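Local coordinates for TRAP dicarboxylate transporter, DctP subunit (Anaerococcus prevoti, PDB 4N91), which binds D-glucuronate as either anomer and probably serves as the extracytoplasmic solute-capturing subunit of a TRAP transporter, at residues G75-M80 / C92-A97; G145-D150 / D242-N247. All blocks are in the same frame, centred on the assembly; numbering follows the deposited sequence.

Contact 1 of 2, residues G75-M80 / C92-A97; sequences GSQIDM and CVASNA. With BDP (beta-D-glucopyranuronic acid), chain C.
Gln77 and Met80, in the first turn of helix 77-86, are the residues that lean on strand 91-95. Just before the helix, Ser76 is its N-cap: Ser76 OG accepts from Asp79 N at 3.3 Å, and Asp79 OD2 takes the Ser76 N-H in return, from above the carboxylate plane. This capping box fixes the helix start from which the next side chain is launched.

Gln77 is buried and carries most of the contact. Its first torsion sits off the staggered values (chi1 -136°), and beyond CG the chain runs out extended, passing CG beside Val93 O at 3.4 Å and laying CD against Ala94 CA. The amide is gripped at both ends. Gln77 OE1 receives the Ser95 N-H at 2.9 Å; the N-H...O angle is nearly straight at 169°, yet the donor stands 60° out of the carbonyl plane. Gln77 NE2 gives one hydrogen bond to O3 of the beta-D-glucuronate, at 3.0 Å, and another to a water that donates onward to Val93 O at 2.7 Å from its oxygen. Strand backbone, water and sugar together thus hold the amide's rotation.

Strand 64-69, helix 77-86 and strand 91-95 make a beta-alpha-beta crossover that steps over strand 31-36, and the pocket opens at the C-terminal end of the last strand. There Ser95 packs CB against the amide oxygen of Gln77, while its OG, anti to the backbone N, turns to cap the following helix, accepting from Ala97 N at 3.2 Å and also bonding Gln177.

One turn on from Gln77, Met80, present as selenomethionine, sets CB against Cys92 SG at 4.0 Å; the sulfur lies close to the Met80 carbonyl too, packing the helix onto the strand.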
ATOM      1  N   GLY A  75       5.180  15.355   4.877  1.00 25.07           N
ATOM      2  CA  GLY A  75       5.067  15.374   3.435  1.00 39.35           C
ATOM      3  C   GLY A  75       4.221  14.237   2.884  1.00 31.63           C
ATOM      4  O   GLY A  75       3.801  13.331   3.619  1.00 31.19           O
ATOM      5  N   SER A  76       3.969  14.297   1.583  1.00 13.48           N
ATOM      6  CA  SER A  76       3.383  13.203   0.845  1.00 14.25           C
ATOM      7  C   SER A  76       4.286  11.968   0.960  1.00 15.34           C
ATOM      8  O   SER A  76       5.436  12.055   1.403  1.00 16.33           O
ATOM      9  CB  SER A  76       3.291  13.610  -0.625  1.00 17.46           C
ATOM     10  OG  SER A  76       4.606  13.661  -1.156  1.00 23.04           O
ATOM     11  N   GLN A  77       3.779  10.802   0.586  1.00 14.47           N
ATOM     12  CA  GLN A  77       4.573   9.599   0.717  1.00 15.34           C
ATOM     13  C   GLN A  77       5.897   9.691  -0.054  1.00 18.24           C
ATOM     14  O   GLN A  77       6.966   9.294   0.432  1.00 16.41           O
ATOM     15  CB  GLN A  77       3.759   8.408   0.223  1.00 19.03           C
ATOM     16  CG  GLN A  77       3.851   7.259   1.070  1.00 24.38           C
ATOM     17  CD  GLN A  77       2.872   6.181   0.665  1.00 15.30           C
ATOM     18  OE1 GLN A  77       2.930   5.695  -0.447  1.00 15.61           O
ATOM     19  NE2 GLN A  77       2.017   5.782   1.577  1.00 14.07           N
ATOM     20  N   ILE A  78       5.835  10.228  -1.264  1.00 16.06           N
ATOM     21  CA  ILE A  78       7.068  10.431  -2.041  1.00 18.82           C
ATOM     22  C   ILE A  78       8.072  11.316  -1.307  1.00 18.82           C
ATOM     23  O   ILE A  78       9.253  10.971  -1.286  1.00 25.51           O
ATOM     24  CB  ILE A  78       6.784  11.035  -3.437  1.00 24.57           C
ATOM     25  CG1 ILE A  78       6.536   9.910  -4.423  1.00 29.06           C
ATOM     26  CG2 ILE A  78       7.973  11.858  -3.912  1.00 33.70           C
ATOM     27  CD1 ILE A  78       7.818   9.094  -4.785  1.00 29.95           C
ATOM     28  N   ASP A  79       7.607  12.416  -0.702  1.00 18.88           N
ATOM     29  CA  ASP A  79       8.398  13.327   0.161  1.00 19.19           C
ATOM     30  C   ASP A  79       9.087  12.460   1.262  1.00 17.36           C
ATOM     31  O   ASP A  79      10.303  12.534   1.488  1.00 18.96           O
ATOM     32  CB  ASP A  79       7.503  14.370   0.913  1.00 25.24           C
ATOM     33  CG  ASP A  79       6.988  15.561   0.047  1.00 35.72           C
ATOM     34  OD1 ASP A  79       7.465  15.785  -1.099  1.00 23.99           O
ATOM     35  OD2 ASP A  79       6.060  16.301   0.560  1.00 24.31           O
HETATM   36  N   MSE A  80       8.284  11.643   1.944  1.00 15.52           N
HETATM   37  CA  MSE A  80       8.758  10.885   3.108  1.00 14.95           C
HETATM   38  C   MSE A  80       9.784   9.823   2.739  1.00 16.12           C
HETATM   39  O   MSE A  80      10.739   9.617   3.484  1.00 16.13           O
HETATM   40  CB  MSE A  80       7.584  10.245   3.861  1.00 15.64           C
HETATM   41  CG  MSE A  80       6.725  11.262   4.542  1.00 14.94           C
HETATM   42 SE   MSE A  80       5.427  10.415   5.754  1.00 26.29          SE
HETATM   43  CE  MSE A  80       4.099   9.893   4.410  1.00 20.54           C
ATOM     44  N   CYS A  92       9.392   5.329   7.651  1.00 14.77           N
ATOM     45  CA  CYS A  92       8.089   5.753   7.153  1.00 15.22           C
ATOM     46  C   CYS A  92       7.342   4.608   6.533  1.00 16.84           C
ATOM     47  O   CYS A  92       7.870   3.520   6.350  1.00 14.97           O
ATOM     48  CB  CYS A  92       8.216   6.903   6.184  1.00 15.08           C
ATOM     49  SG  CYS A  92       8.676   6.497   4.483  1.00 17.12           S
ATOM     50  N   VAL A  93       6.081   4.867   6.218  1.00 12.30           N
ATOM     51  CA  VAL A  93       5.265   3.882   5.539  1.00 11.12           C
ATOM     52  C   VAL A  93       5.058   4.344   4.121  1.00 13.61           C
ATOM     53  O   VAL A  93       4.629   5.472   3.898  1.00 15.40           O
ATOM     54  CB  VAL A  93       3.891   3.707   6.243  1.00 14.51           C
ATOM     55  CG1 VAL A  93       3.012   2.733   5.482  1.00 14.02           C
ATOM     56  CG2 VAL A  93       4.070   3.195   7.652  1.00 15.63           C
ATOM     57  N   ALA A  94       5.338   3.456   3.173  1.00 12.92           N
ATOM     58  CA  ALA A  94       5.139   3.744   1.762  1.00 14.63           C
ATOM     59  C   ALA A  94       4.421   2.591   1.081  1.00 16.35           C
ATOM     60  O   ALA A  94       4.724   1.429   1.334  1.00 16.81           O
ATOM     61  CB  ALA A  94       6.480   3.968   1.081  1.00 16.85           C
ATOM     62  N   SER A  95       3.481   2.897   0.194  1.00 14.49           N
ATOM     63  CA  SER A  95       2.856   1.850  -0.587  1.00 13.07           C
ATOM     64  C   SER A  95       3.879   1.215  -1.503  1.00 13.04           C
ATOM     65  O   SER A  95       4.744   1.891  -2.071  1.00 15.44           O
ATOM     66  CB  SER A  95       1.714   2.408  -1.432  1.00 15.05           C
ATOM     67  OG  SER A  95       1.132   1.404  -2.239  1.00 14.47           O
ATOM     68  N   ASN A  96       3.787  -0.090  -1.646  1.00 14.44           N
ATOM     69  CA  ASN A  96       4.662  -0.806  -2.569  1.00 13.22           C
ATOM     70  C   ASN A  96       4.580  -0.191  -3.976  1.00 14.44           C
ATOM     71  O   ASN A  96       5.541  -0.251  -4.758  1.00 15.69           O
ATOM     72  CB  ASN A  96       4.235  -2.258  -2.618  1.00 12.75           C
ATOM     73  CG  ASN A  96       5.266  -3.146  -3.241  1.00 20.20           C
ATOM     74  OD1 ASN A  96       6.197  -3.579  -2.578  1.00 23.55           O
ATOM     75  ND2 ASN A  96       5.112  -3.417  -4.519  1.00 18.24           N
ATOM     76  N   ALA A  97       3.421   0.381  -4.301  1.00 15.03           N
ATOM     77  CA  ALA A  97       3.198   0.962  -5.623  1.00 17.05           C
ATOM     78  C   ALA A  97       4.309   1.946  -5.992  1.00 18.06           C
ATOM     79  O   ALA A  97       4.722   2.011  -7.143  1.00 17.21           O
ATOM     80  CB  ALA A  97       1.834   1.653  -5.681  1.00 15.55           C
TER
HETATM   81  C1  BDP C 402      -3.781   3.349   0.651  0.66 11.04           C
HETATM   82  C2  BDP C 402      -2.452   2.953   1.108  0.66 10.84           C
HETATM   83  C3  BDP C 402      -1.554   4.152   1.198  0.66 11.12           C
HETATM   84  C4  BDP C 402      -1.436   4.808  -0.068  0.66 11.11           C
HETATM   85  C5  BDP C 402      -2.784   5.156  -0.566  0.66  9.51           C
HETATM   86  C6  BDP C 402      -2.741   5.729  -2.006  0.66 11.29           C
HETATM   87  O2  BDP C 402      -2.713   2.594   2.523  0.66 10.60           O
HETATM   88  O3  BDP C 402      -0.234   3.751   1.694  0.66 12.27           O
HETATM   89  O4  BDP C 402      -0.641   5.880  -0.061  0.66 12.65           O
HETATM   90  O5  BDP C 402      -3.641   3.962  -0.630  0.66 12.23           O
HETATM   91  O6A BDP C 402      -2.002   6.726  -2.160  0.66 12.50           O
HETATM   92  O1  BDP C 402      -4.489   2.126   0.325  0.66 11.71           O
HETATM   93  O6B BDP C 402      -3.584   5.332  -2.841  0.66 13.00           O
HETATM   94  O   HOH W   1       2.246   6.511   4.485  1.00 16.46           O

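Contact 2 of 2, residues G145-D150 / D242-N247; sequences GVTWLD and DIVIAN. With BDP (beta-D-glucopyranuronic acid), chain C.
Leu149 and Asp242 face each other as an antiparallel hydrogen-bonded pair, with both backbone bonds made: Leu149 N gives to Asp242 O at 2.8 Å, and Asp242 N to Leu149 O at 3.1 Å. Further along, Val244 is gripped twice, its N-H going to Thr147 O at 3.0 Å and its carbonyl taking Val146 N at 2.8 Å, nearly head-on. Val146 and Thr147 together stand opposite this single residue, a beta bulge. Gly145 CA and Trp148 CA add CA-H...O contacts to Val244 O and Asp242 O, respectively. The Trp148 carbonyl bonds Asn270 on helix 256-290, and its indole N-H bonds Asp126.

Val244 also centres the apolar side: its CG2 lies beside Thr147 CG2 at 3.6 Å, the two side chains pointing the same way, and meets Leu149 CD1 at 3.8 Å.

The Asp242 side chain serves the sugar. With CG anti to the carbonyl carbon (chi1 -75°), OD1 comes within 2.7 Å of O3 of the beta-D-glucuronate, and OD2 within 2.8 Å of its O2. A water lies between Asp242 OD2 and Asp150 O, the latter also bonded by Gln273. Cutting Asp242 back to an alanine is likely to leave O2 without its carboxylate neighbour, O3 relying on other partners such as Gln77, and that water with one anchor fewer.

Strand 242-247, starting at the glucuronate pocket, runs antiparallel to both its neighbours, 91-95 and edge strand 143-149, giving the 2-1-3-n-4 order of a type II periplasmic binding protein.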
ATOM      1  N   GLY A 145      13.120  -2.357   3.733  1.00 16.94           N
ATOM      2  CA  GLY A 145      11.830  -2.744   4.287  1.00 15.88           C
ATOM      3  C   GLY A 145      12.055  -3.565   5.530  1.00 15.93           C
ATOM      4  O   GLY A 145      12.964  -4.399   5.579  1.00 18.93           O
ATOM      5  N   VAL A 146      11.235  -3.320   6.547  1.00 14.20           N
ATOM      6  CA  VAL A 146      11.329  -4.068   7.789  1.00 14.47           C
ATOM      7  C   VAL A 146      10.075  -4.882   8.118  1.00 17.51           C
ATOM      8  O   VAL A 146      10.166  -5.889   8.848  1.00 17.98           O
ATOM      9  CB  VAL A 146      11.695  -3.166   8.988  1.00 17.17           C
ATOM     10  CG1 VAL A 146      13.109  -2.587   8.793  1.00 20.70           C
ATOM     11  CG2 VAL A 146      10.630  -2.095   9.233  1.00 18.60           C
ATOM     12  N   THR A 147       8.944  -4.475   7.547  1.00 16.63           N
ATOM     13  CA  THR A 147       7.708  -5.247   7.634  1.00 13.97           C
ATOM     14  C   THR A 147       6.711  -4.685   6.628  1.00 15.76           C
ATOM     15  O   THR A 147       7.024  -3.730   5.914  1.00 15.24           O
ATOM     16  CB  THR A 147       7.121  -5.292   9.080  1.00 14.88           C
ATOM     17  OG1 THR A 147       6.085  -6.284   9.150  1.00 16.54           O
ATOM     18  CG2 THR A 147       6.581  -3.968   9.500  1.00 18.92           C
ATOM     19  N   TRP A 148       5.543  -5.312   6.566  1.00 15.63           N
ATOM     20  CA  TRP A 148       4.457  -4.869   5.707  1.00 15.99           C
ATOM     21  C   TRP A 148       3.209  -4.600   6.553  1.00 15.34           C
ATOM     22  O   TRP A 148       3.105  -5.008   7.716  1.00 14.04           O
ATOM     23  CB  TRP A 148       4.168  -5.923   4.642  1.00 16.17           C
ATOM     24  CG  TRP A 148       3.564  -7.202   5.208  1.00 15.51           C
ATOM     25  CD1 TRP A 148       4.224  -8.221   5.864  1.00 17.10           C
ATOM     26  CD2 TRP A 148       2.190  -7.599   5.152  1.00 15.55           C
ATOM     27  NE1 TRP A 148       3.333  -9.212   6.223  1.00 19.06           N
ATOM     28  CE2 TRP A 148       2.083  -8.858   5.786  1.00 18.57           C
ATOM     29  CE3 TRP A 148       1.042  -7.015   4.608  1.00 18.04           C
ATOM     30  CZ2 TRP A 148       0.873  -9.526   5.913  1.00 21.21           C
ATOM     31  CZ3 TRP A 148      -0.158  -7.687   4.729  1.00 19.52           C
ATOM     32  CH2 TRP A 148      -0.232  -8.933   5.380  1.00 19.17           C
ATOM     33  N   LEU A 149       2.269  -3.888   5.951  1.00 13.54           N
ATOM     34  CA  LEU A 149       1.000  -3.585   6.580  1.00 11.98           C
ATOM     35  C   LEU A 149      -0.087  -3.870   5.569  1.00 13.47           C
ATOM     36  O   LEU A 149       0.121  -3.672   4.368  1.00 13.27           O
ATOM     37  CB  LEU A 149       0.935  -2.115   7.015  1.00 14.59           C
ATOM     38  CG  LEU A 149       2.114  -1.628   7.888  1.00 13.19           C
ATOM     39  CD1 LEU A 149       2.067  -0.143   8.007  1.00 13.91           C
ATOM     40  CD2 LEU A 149       2.166  -2.285   9.248  1.00 16.63           C
ATOM     41  N   ASP A 150      -1.249  -4.296   6.049  1.00 12.90           N
ATOM     42  CA  ASP A 150      -2.363  -4.670   5.191  1.00 11.39           C
ATOM     43  C   ASP A 150      -3.086  -3.406   4.701  1.00 14.13           C
ATOM     44  O   ASP A 150      -3.405  -2.510   5.489  1.00 15.69           O
ATOM     45  CB  ASP A 150      -3.343  -5.513   6.006  1.00 13.54           C
ATOM     46  CG  ASP A 150      -4.267  -6.368   5.159  1.00 18.23           C
ATOM     47  OD1 ASP A 150      -4.406  -6.151   3.938  1.00 18.40           O
ATOM     48  OD2 ASP A 150      -4.877  -7.302   5.752  1.00 20.92           O
ATOM     49  N   ASP A 242       1.344  -2.093   1.997  1.00 12.91           N
ATOM     50  CA  ASP A 242       2.094  -0.964   2.517  1.00 11.71           C
ATOM     51  C   ASP A 242       3.373  -1.517   3.144  1.00 15.48           C
ATOM     52  O   ASP A 242       3.372  -2.589   3.782  1.00 15.96           O
ATOM     53  CB  ASP A 242       1.265  -0.185   3.545  1.00 12.73           C
ATOM     54  CG  ASP A 242       0.184   0.671   2.924  1.00 14.67           C
ATOM     55  OD1 ASP A 242       0.336   1.117   1.753  1.00 14.61           O
ATOM     56  OD2 ASP A 242      -0.814   0.939   3.633  1.00 15.47           O
ATOM     57  N   ILE A 243       4.472  -0.815   2.932  1.00 12.73           N
ATOM     58  CA  ILE A 243       5.775  -1.268   3.403  1.00 13.77           C
ATOM     59  C   ILE A 243       6.315  -0.284   4.425  1.00 16.48           C
ATOM     60  O   ILE A 243       6.297   0.932   4.206  1.00 14.50           O
ATOM     61  CB  ILE A 243       6.782  -1.365   2.244  1.00 15.19           C
ATOM     62  CG1 ILE A 243       6.200  -2.195   1.093  1.00 15.85           C
ATOM     63  CG2 ILE A 243       8.107  -1.940   2.734  1.00 14.31           C
ATOM     64  CD1 ILE A 243       5.946  -3.665   1.411  1.00 16.97           C
ATOM     65  N   VAL A 244       6.780  -0.799   5.556  1.00 13.97           N
ATOM     66  CA  VAL A 244       7.474   0.030   6.525  1.00 13.42           C
ATOM     67  C   VAL A 244       8.941   0.013   6.166  1.00 14.57           C
ATOM     68  O   VAL A 244       9.563  -1.059   6.132  1.00 15.88           O
ATOM     69  CB  VAL A 244       7.277  -0.513   7.943  1.00 14.98           C
ATOM     70  CG1 VAL A 244       7.894   0.401   8.958  1.00 16.39           C
ATOM     71  CG2 VAL A 244       5.780  -0.724   8.214  1.00 14.62           C
ATOM     72  N   ILE A 245       9.478   1.185   5.841  1.00 11.95           N
ATOM     73  CA  ILE A 245      10.873   1.286   5.461  1.00 13.88           C
ATOM     74  C   ILE A 245      11.647   2.060   6.515  1.00 15.26           C
ATOM     75  O   ILE A 245      11.126   2.978   7.132  1.00 17.48           O
ATOM     76  CB  ILE A 245      11.069   1.934   4.049  1.00 16.92           C
ATOM     77  CG1 ILE A 245      10.524   3.354   3.995  1.00 14.61           C
ATOM     78  CG2 ILE A 245      10.457   1.065   2.962  1.00 19.37           C
ATOM     79  CD1 ILE A 245      10.945   4.114   2.738  1.00 16.40           C
ATOM     80  N   ALA A 246      12.893   1.659   6.728  1.00 17.48           N
ATOM     81  CA  ALA A 246      13.769   2.330   7.675  1.00 18.66           C
ATOM     82  C   ALA A 246      15.066   2.769   6.992  1.00 17.53           C
ATOM     83  O   ALA A 246      15.565   2.093   6.088  1.00 16.08           O
ATOM     84  CB  ALA A 246      14.076   1.394   8.836  1.00 15.64           C
ATOM     85  N   ASN A 247      15.581   3.924   7.400  1.00 17.29           N
ATOM     86  CA  ASN A 247      16.882   4.387   6.934  1.00 17.15           C
ATOM     87  C   ASN A 247      17.924   3.338   7.254  1.00 17.13           C
ATOM     88  O   ASN A 247      18.032   2.879   8.397  1.00 19.65           O
ATOM     89  CB  ASN A 247      17.267   5.720   7.564  1.00 18.28           C
ATOM     90  CG  ASN A 247      18.659   6.174   7.138  1.00 24.28           C
ATOM     91  OD1 ASN A 247      19.640   5.945   7.848  1.00 22.92           O
ATOM     92  ND2 ASN A 247      18.761   6.746   5.949  1.00 19.40           N
TER
HETATM   93  C1  BDP C 402      -3.781   3.349   0.651  0.66 11.04           C
HETATM   94  C2  BDP C 402      -2.452   2.953   1.108  0.66 10.84           C
HETATM   95  C3  BDP C 402      -1.554   4.152   1.198  0.66 11.12           C
HETATM   96  C4  BDP C 402      -1.436   4.808  -0.068  0.66 11.11           C
HETATM   97  C5  BDP C 402      -2.784   5.156  -0.566  0.66  9.51           C
HETATM   98  C6  BDP C 402      -2.741   5.729  -2.006  0.66 11.29           C
HETATM   99  O2  BDP C 402      -2.713   2.594   2.523  0.66 10.60           O
HETATM  100  O3  BDP C 402      -0.234   3.751   1.694  0.66 12.27           O
HETATM  101  O4  BDP C 402      -0.641   5.880  -0.061  0.66 12.65           O
HETATM  102  O5  BDP C 402      -3.641   3.962  -0.630  0.66 12.23           O
HETATM  103  O6A BDP C 402      -2.002   6.726  -2.160  0.66 12.50           O
HETATM  104  O1  BDP C 402      -4.489   2.126   0.325  0.66 11.71           O
HETATM  105  O6B BDP C 402      -3.584   5.332  -2.841  0.66 13.00           O
HETATM  106  O   HOH W   2      -3.269   0.201   5.148  1.00 14.91           O

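Following the chain from the N terminus, contact 1 comes first: it closes a short loop of eleven residues, the rest of helix 77-86 and the turn into strand 91-95. Contact 2 opens only later and brings 242-247 back to 145-150 after 91 residues, an excursion that includes three of the four strands of the second mixed sheet (154-158, 212-215 and 231-238). The two loops are therefore in series, neither nested nor crossed. They join in space because strands 91-95 and 242-247 are neighbours: Ala94 O probably accepts from Ile243 N, and Val93 packs on Leu149. Helix, inner strands and edge strand are thus tied together, and both contacts reach the same glucuronate.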